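Local coordinates for ribosome hibernation protein YHBH (Vibrio cholerae serotype O1, PDB 4HEI), which associates with 100S ribosome dimers in stationary phase and inhibits translation by binding the small ribosomal subunit, at residues Asp32-Ile40 against Ala50-Gln58. Numbering follows the deposited sequence.
Sequences DHINHVQVI and AEATLHVNQ. With 3CO (cobalt (III) ion), chain D.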
loop_
_atom_site.group_PDB
_atom_site.type_symbol
_atom_site.label_atom_id
_atom_site.label_comp_id
_atom_site.label_asym_id
_atom_site.label_seq_id
_atom_site.Cartn_x
_atom_site.Cartn_y
_atom_site.Cartn_z
ATOM N N ASP A 32 0.196 -6.580 -13.433
ATOM C CA ASP A 32 -1.106 -6.284 -14.026
ATOM C C ASP A 32 -2.307 -7.128 -13.603
ATOM O O ASP A 32 -3.370 -7.045 -14.223
ATOM C CB ASP A 32 -0.973 -6.331 -15.548
ATOM C CG ASP A 32 -0.546 -7.696 -16.049
ATOM O OD1 ASP A 32 -0.109 -7.788 -17.216
ATOM O OD2 ASP A 32 -0.654 -8.679 -15.281
ATOM N N HIS A 33 -2.158 -7.927 -12.552
ATOM C CA HIS A 33 -3.261 -8.759 -12.095
ATOM C C HIS A 33 -3.807 -8.326 -10.731
ATOM O O HIS A 33 -4.367 -9.125 -9.985
ATOM C CB HIS A 33 -2.819 -10.219 -12.049
ATOM C CG HIS A 33 -2.350 -10.740 -13.370
ATOM N ND1 HIS A 33 -3.107 -10.644 -14.518
ATOM C CD2 HIS A 33 -1.205 -11.370 -13.726
ATOM C CE1 HIS A 33 -2.451 -11.196 -15.523
ATOM N NE2 HIS A 33 -1.294 -11.644 -15.070
ATOM N N ILE A 34 -3.631 -7.046 -10.426
ATOM C CA ILE A 34 -4.093 -6.447 -9.181
ATOM C C ILE A 34 -5.560 -6.044 -9.299
ATOM O O ILE A 34 -5.908 -5.163 -10.085
ATOM C CB ILE A 34 -3.270 -5.182 -8.840
ATOM C CG1 ILE A 34 -1.803 -5.555 -8.610
ATOM C CG2 ILE A 34 -3.857 -4.498 -7.607
ATOM C CD1 ILE A 34 -0.884 -4.362 -8.421
ATOM N N ASN A 35 -6.417 -6.688 -8.515
ATOM C CA ASN A 35 -7.837 -6.382 -8.537
ATOM C C ASN A 35 -8.164 -5.364 -7.447
ATOM O O ASN A 35 -7.899 -4.173 -7.612
ATOM C CB ASN A 35 -8.639 -7.671 -8.365
ATOM C CG ASN A 35 -8.291 -8.704 -9.424
ATOM O OD1 ASN A 35 -8.259 -8.392 -10.614
ATOM N ND2 ASN A 35 -8.020 -9.932 -8.998
ATOM N N HIS A 36 -8.723 -5.810 -6.330
ATOM C CA HIS A 36 -9.034 -4.870 -5.264
ATOM C C HIS A 36 -7.820 -4.559 -4.402
ATOM O O HIS A 36 -6.965 -5.414 -4.167
ATOM C CB HIS A 36 -10.169 -5.391 -4.377
ATOM C CG HIS A 36 -11.537 -5.031 -4.872
ATOM N ND1 HIS A 36 -12.178 -5.731 -5.873
ATOM C CD2 HIS A 36 -12.378 -4.031 -4.515
ATOM C CE1 HIS A 36 -13.355 -5.177 -6.109
ATOM N NE2 HIS A 36 -13.501 -4.144 -5.300
ATOM N N VAL A 37 -7.749 -3.316 -3.942
ATOM C CA VAL A 37 -6.657 -2.876 -3.086
ATOM C C VAL A 37 -7.216 -2.098 -1.902
ATOM O O VAL A 37 -8.070 -1.226 -2.069
ATOM C CB VAL A 37 -5.678 -1.945 -3.838
ATOM C CG1 VAL A 37 -4.623 -1.411 -2.875
ATOM C CG2 VAL A 37 -5.023 -2.692 -4.998
ATOM N N GLN A 38 -6.747 -2.429 -0.703
ATOM C CA GLN A 38 -7.168 -1.712 0.491
ATOM C C GLN A 38 -5.924 -1.127 1.138
ATOM O O GLN A 38 -4.894 -1.787 1.222
ATOM C CB GLN A 38 -7.843 -2.629 1.503
ATOM C CG GLN A 38 -8.196 -1.931 2.812
ATOM C CD GLN A 38 -9.289 -0.876 2.644
ATOM O OE1 GLN A 38 -10.340 -1.150 2.056
ATOM N NE2 GLN A 38 -9.053 0.323 3.172
ATOM N N VAL A 39 -6.027 0.115 1.584
ATOM C CA VAL A 39 -4.923 0.775 2.243
ATOM C C VAL A 39 -5.480 1.442 3.484
ATOM O O VAL A 39 -6.551 2.044 3.446
ATOM C CB VAL A 39 -4.268 1.865 1.340
ATOM C CG1 VAL A 39 -3.189 2.625 2.132
ATOM C CG2 VAL A 39 -3.635 1.210 0.122
ATOM N N ILE A 40 -4.763 1.299 4.591
ATOM C CA ILE A 40 -5.160 1.922 5.842
ATOM C C ILE A 40 -3.973 2.696 6.393
ATOM O O ILE A 40 -2.877 2.151 6.552
ATOM C CB ILE A 40 -5.606 0.885 6.897
ATOM C CG1 ILE A 40 -6.874 0.169 6.434
ATOM C CG2 ILE A 40 -5.893 1.583 8.221
ATOM C CD1 ILE A 40 -7.414 -0.808 7.455
ATOM N N ALA A 50 1.233 2.432 7.867
ATOM C CA ALA A 50 0.592 2.262 6.563
ATOM C C ALA A 50 0.383 0.769 6.352
ATOM O O ALA A 50 1.326 -0.017 6.457
ATOM C CB ALA A 50 1.477 2.827 5.447
ATOM N N GLU A 51 -0.861 0.391 6.069
ATOM C CA GLU A 51 -1.237 -0.998 5.854
ATOM C C GLU A 51 -1.825 -1.163 4.463
ATOM O O GLU A 51 -2.489 -0.254 3.946
ATOM C CB GLU A 51 -2.310 -1.428 6.860
ATOM C CG GLU A 51 -1.966 -1.245 8.336
ATOM C CD GLU A 51 -3.103 -1.679 9.248
ATOM O OE1 GLU A 51 -2.935 -1.627 10.488
ATOM O OE2 GLU A 51 -4.170 -2.071 8.730
ATOM N N ALA A 52 -1.598 -2.324 3.859
ATOM C CA ALA A 52 -2.158 -2.594 2.539
ATOM C C ALA A 52 -2.396 -4.076 2.281
ATOM O O ALA A 52 -1.628 -4.943 2.725
ATOM C CB ALA A 52 -1.250 -2.021 1.441
ATOM N N THR A 53 -3.479 -4.358 1.566
ATOM C CA THR A 53 -3.824 -5.709 1.176
ATOM C C THR A 53 -4.145 -5.624 -0.304
ATOM O O THR A 53 -5.025 -4.858 -0.710
ATOM C CB THR A 53 -5.074 -6.243 1.919
ATOM O OG1 THR A 53 -4.868 -6.159 3.333
ATOM C CG2 THR A 53 -5.326 -7.700 1.548
ATOM N N LEU A 54 -3.406 -6.374 -1.106
ATOM C CA LEU A 54 -3.631 -6.390 -2.542
ATOM C C LEU A 54 -4.224 -7.745 -2.916
ATOM O O LEU A 54 -3.684 -8.796 -2.558
ATOM C CB LEU A 54 -2.318 -6.186 -3.299
ATOM C CG LEU A 54 -1.351 -5.068 -2.895
ATOM C CD1 LEU A 54 -0.300 -4.903 -3.990
ATOM C CD2 LEU A 54 -2.093 -3.771 -2.673
ATOM N N HIS A 55 -5.346 -7.715 -3.617
ATOM C CA HIS A 55 -6.001 -8.938 -4.047
ATOM C C HIS A 55 -5.650 -9.140 -5.513
ATOM O O HIS A 55 -6.133 -8.420 -6.387
ATOM C CB HIS A 55 -7.503 -8.801 -3.837
ATOM C CG HIS A 55 -7.884 -8.543 -2.407
ATOM N ND1 HIS A 55 -8.299 -9.543 -1.552
ATOM C CD2 HIS A 55 -7.860 -7.406 -1.672
ATOM C CE1 HIS A 55 -8.514 -9.032 -0.351
ATOM N NE2 HIS A 55 -8.254 -7.737 -0.397
ATOM N N VAL A 56 -4.786 -10.117 -5.759
ATOM C CA VAL A 56 -4.320 -10.430 -7.104
ATOM C C VAL A 56 -4.866 -11.786 -7.535
ATOM O O VAL A 56 -5.495 -12.491 -6.746
ATOM C CB VAL A 56 -2.775 -10.467 -7.150
ATOM C CG1 VAL A 56 -2.205 -9.146 -6.652
ATOM C CG2 VAL A 56 -2.255 -11.612 -6.296
ATOM N N ASN A 57 -4.627 -12.153 -8.789
ATOM C CA ASN A 57 -5.117 -13.428 -9.291
ATOM C C ASN A 57 -4.686 -14.627 -8.448
ATOM O O ASN A 57 -3.508 -14.984 -8.395
ATOM C CB ASN A 57 -4.691 -13.616 -10.750
ATOM C CG ASN A 57 -5.622 -12.905 -11.723
ATOM O OD1 ASN A 57 -5.884 -11.708 -11.590
ATOM N ND2 ASN A 57 -6.126 -13.643 -12.707
ATOM N N GLN A 58 -5.663 -15.227 -7.775
ATOM C CA GLN A 58 -5.449 -16.402 -6.936
ATOM C C GLN A 58 -4.537 -16.192 -5.728
ATOM O O GLN A 58 -3.916 -17.143 -5.252
ATOM C CB GLN A 58 -4.900 -17.551 -7.783
ATOM C CG GLN A 58 -5.770 -17.908 -8.972
ATOM C CD GLN A 58 -5.165 -19.003 -9.826
ATOM O OE1 GLN A 58 -4.023 -18.892 -10.277
ATOM N NE2 GLN A 58 -5.929 -20.066 -10.056
HETATM CO CO 3CO D . -9.274 -11.294 -1.768
#
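In the antiparallel hairpin of strands 34-44 and 47-56, a beta bulge sets His-55 opposite two residues, Asn-35 and His-36. The N of Asn-35 donates to the O of His-55 (2.8 Å), while the N of His-55 reaches the O of His-36 (2.9 Å). Beyond the bulge the pairing is regular: Gln-38 with Thr-53 and Ile-40 with Glu-51 each exchange two backbone bonds.

The His-55 imidazole meets the O of His-36 with its edge, CD2 3.3 Å from that oxygen in the plane of the ring. Its ND1 binds a cobalt ion at 2.0 Å. With CG anti to the carbonyl carbon of His-55 (chi1 -59°), the CD2 edge is brought to the His-36 carbonyl and ND1 is left to the metal.

This hairpin forms the middle of the four-stranded sheet in the beta-alpha-beta-beta-beta-alpha fold. On its helix-covered face, Leu-54 lies alongside Val-37, and CD2 of Leu-54 presses unusually close to CG1 of Val-37 (3.5 Å); Phe-24 of helix 14-27 packs on both. Ala-52 pairs with Val-39 and meets Leu-77 and Leu-81 of helix 70-91. On the other face, the extended Glu-51 chain crosses Ile-40 obliquely, its OE2 3.7 Å from CD1 of Ile-40, while OE1 forms a salt bridge with Arg-42.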